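Side-chain contact in 4-oxalmesaconate hydratase (Pseudomonas putida, PDB 5CGZ), which catalyses the zinc-dependent hydration of the enol form of oxalomesaconate to 4-carboxy-4-hydroxy-2-oxoadipate, the third step of gallate degradation: residues A[31-36]-A[103-108]. Numbering follows the deposited sequence.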
loop_
_atom_site.group_PDB
_atom_site.type_symbol
_atom_site.label_atom_id
_atom_site.label_comp_id
_atom_site.label_asym_id
_atom_site.label_seq_id
_atom_site.Cartn_x
_atom_site.Cartn_y
_atom_site.Cartn_z
ATOM N N ALA A 31 -5.652 -21.257 -30.070
ATOM C CA ALA A 31 -7.022 -20.879 -30.384
ATOM C C ALA A 31 -7.429 -19.794 -29.400
ATOM O O ALA A 31 -7.771 -20.072 -28.245
ATOM C CB ALA A 31 -7.966 -22.082 -30.303
ATOM N N MET A 32 -7.347 -18.549 -29.852
ATOM C CA MET A 32 -7.676 -17.414 -29.009
ATOM C C MET A 32 -9.173 -17.155 -29.052
ATOM O O MET A 32 -9.741 -16.992 -30.127
ATOM C CB MET A 32 -6.903 -16.172 -29.455
ATOM C CG MET A 32 -5.377 -16.313 -29.336
ATOM S SD MET A 32 -4.828 -16.656 -27.642
ATOM C CE MET A 32 -5.564 -15.264 -26.769
ATOM N N HIS A 33 -9.806 -17.124 -27.882
ATOM C CA HIS A 33 -11.235 -16.820 -27.796
ATOM C C HIS A 33 -11.500 -15.557 -26.980
ATOM O O HIS A 33 -10.947 -15.381 -25.891
ATOM C CB HIS A 33 -12.006 -17.990 -27.178
ATOM C CG HIS A 33 -13.491 -17.795 -27.196
ATOM N ND1 HIS A 33 -14.207 -17.631 -28.367
ATOM C CD2 HIS A 33 -14.396 -17.713 -26.189
ATOM C CE1 HIS A 33 -15.487 -17.466 -28.079
ATOM N NE2 HIS A 33 -15.629 -17.512 -26.764
ATOM N N VAL A 34 -12.367 -14.700 -27.500
ATOM C CA VAL A 34 -12.737 -13.460 -26.833
ATOM C C VAL A 34 -14.208 -13.485 -26.421
ATOM O O VAL A 34 -15.088 -13.767 -27.242
ATOM C CB VAL A 34 -12.484 -12.242 -27.744
ATOM C CG1 VAL A 34 -12.951 -10.944 -27.082
ATOM C CG2 VAL A 34 -11.013 -12.153 -28.097
ATOM N N VAL A 35 -14.468 -13.208 -25.147
ATOM C CA VAL A 35 -15.823 -12.916 -24.695
ATOM C C VAL A 35 -15.976 -11.408 -24.486
ATOM O O VAL A 35 -15.251 -10.816 -23.681
ATOM C CB VAL A 35 -16.177 -13.629 -23.379
ATOM C CG1 VAL A 35 -17.535 -13.149 -22.872
ATOM C CG2 VAL A 35 -16.170 -15.139 -23.550
ATOM N N CYS A 36 -16.907 -10.794 -25.216
ATOM C CA CYS A 36 -17.310 -9.409 -24.975
ATOM C C CYS A 36 -18.593 -9.394 -24.165
ATOM O O CYS A 36 -19.648 -9.778 -24.668
ATOM C CB CYS A 36 -17.523 -8.659 -26.284
ATOM S SG CYS A 36 -16.076 -8.555 -27.337
ATOM N N ARG A 103 -14.864 -23.968 -19.248
ATOM C CA ARG A 103 -14.886 -25.427 -19.358
ATOM C C ARG A 103 -14.704 -25.866 -20.820
ATOM O O ARG A 103 -14.043 -26.861 -21.101
ATOM C CB ARG A 103 -16.190 -25.987 -18.775
ATOM C CG ARG A 103 -16.283 -25.960 -17.240
ATOM C CD ARG A 103 -15.484 -27.091 -16.641
ATOM N NE ARG A 103 -15.438 -27.104 -15.180
ATOM C CZ ARG A 103 -16.328 -27.709 -14.394
ATOM N NH1 ARG A 103 -17.375 -28.341 -14.922
ATOM N NH2 ARG A 103 -16.173 -27.678 -13.070
ATOM N N ARG A 104 -15.271 -25.105 -21.748
ATOM C CA ARG A 104 -15.176 -25.427 -23.171
ATOM C C ARG A 104 -13.815 -25.058 -23.770
ATOM O O ARG A 104 -13.213 -25.832 -24.506
ATOM C CB ARG A 104 -16.292 -24.713 -23.938
ATOM C CG ARG A 104 -16.306 -24.994 -25.425
ATOM C CD ARG A 104 -17.419 -24.220 -26.125
ATOM N NE ARG A 104 -17.078 -22.815 -26.349
ATOM C CZ ARG A 104 -17.711 -21.788 -25.783
ATOM N NH1 ARG A 104 -18.726 -22.002 -24.948
ATOM N NH2 ARG A 104 -17.333 -20.544 -26.053
ATOM N N VAL A 105 -13.328 -23.869 -23.448
ATOM C CA VAL A 105 -12.093 -23.376 -24.038
ATOM C C VAL A 105 -10.845 -23.963 -23.365
ATOM O O VAL A 105 -9.821 -24.175 -24.018
ATOM C CB VAL A 105 -12.041 -21.830 -23.971
ATOM C CG1 VAL A 105 -10.654 -21.315 -24.371
ATOM C CG2 VAL A 105 -13.135 -21.229 -24.853
ATOM N N GLN A 106 -10.939 -24.234 -22.065
ATOM C CA GLN A 106 -9.788 -24.699 -21.286
ATOM C C GLN A 106 -8.549 -23.818 -21.513
ATOM O O GLN A 106 -7.483 -24.308 -21.887
ATOM C CB GLN A 106 -9.473 -26.158 -21.637
ATOM C CG GLN A 106 -10.585 -27.148 -21.258
ATOM C CD GLN A 106 -10.578 -27.491 -19.775
ATOM O OE1 GLN A 106 -9.548 -27.387 -19.110
ATOM N NE2 GLN A 106 -11.732 -27.894 -19.251
ATOM N N PRO A 107 -8.683 -22.505 -21.287
ATOM C CA PRO A 107 -7.596 -21.584 -21.659
ATOM C C PRO A 107 -6.310 -21.787 -20.850
ATOM O O PRO A 107 -6.366 -22.174 -19.677
ATOM C CB PRO A 107 -8.200 -20.204 -21.379
ATOM C CG PRO A 107 -9.212 -20.458 -20.278
ATOM C CD PRO A 107 -9.792 -21.823 -20.589
ATOM N N GLU A 108 -5.165 -21.525 -21.480
ATOM C CA GLU A 108 -3.875 -21.583 -20.797
ATOM C C GLU A 108 -3.610 -20.318 -20.004
ATOM O O GLU A 108 -2.811 -20.322 -19.066
ATOM C CB GLU A 108 -2.732 -21.788 -21.789
ATOM C CG GLU A 108 -2.620 -23.206 -22.330
ATOM C CD GLU A 108 -1.401 -23.370 -23.225
ATOM O OE1 GLU A 108 -0.459 -22.532 -23.147
ATOM O OE2 GLU A 108 -1.386 -24.335 -24.012
#
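H33 and V105 bring strand 31-36 and the C-terminal end of helix 92-105 together, their CA atoms 7.6 Å apart. The strand is an inner member of the parallel part of the Rossmann-like sheet, between strands 3-8 and 76-80. Beyond V105 the chain leaves helical geometry at Q106, where phi is positive, and the side-chain NE2 of Q106 turns back to donate a hydrogen bond to the O of R103, 3.1 Å away.

No hydrogen bond joins the two segments directly; one imidazole does most of the work. With CG of H33 anti to the backbone N (chi1 -174°), the ring runs across the valine methyl toward the guanidinium of R104. Its CD2 lies 4.0 Å from CG2 of V105, a methyl set obliquely to the ring that also meets CB. Farther out, R104 runs extended and then bends at chi3 (79°), bringing NH2 to 3.5 Å from NE2 of H33. The ring comes in at the edge of the guanidinium, the two planes 84° apart.

What ties these polar ends is E79 on strand 76-80: its OE1 hydrogen-bonds to NE2 of H33 and makes a salt bridge with NH2 of R104. The other ring nitrogen, ND1, is hydrogen-bonded to OG of S77. Replacing H33 by an alanine is likely to open a gap beside CG2 of V105 and leave E79 and S77 without their imidazole partner. The shared carboxylate probably offsets the arginine's charge beside the imidazole, joining strand and helix end through a third element, away from the zinc site.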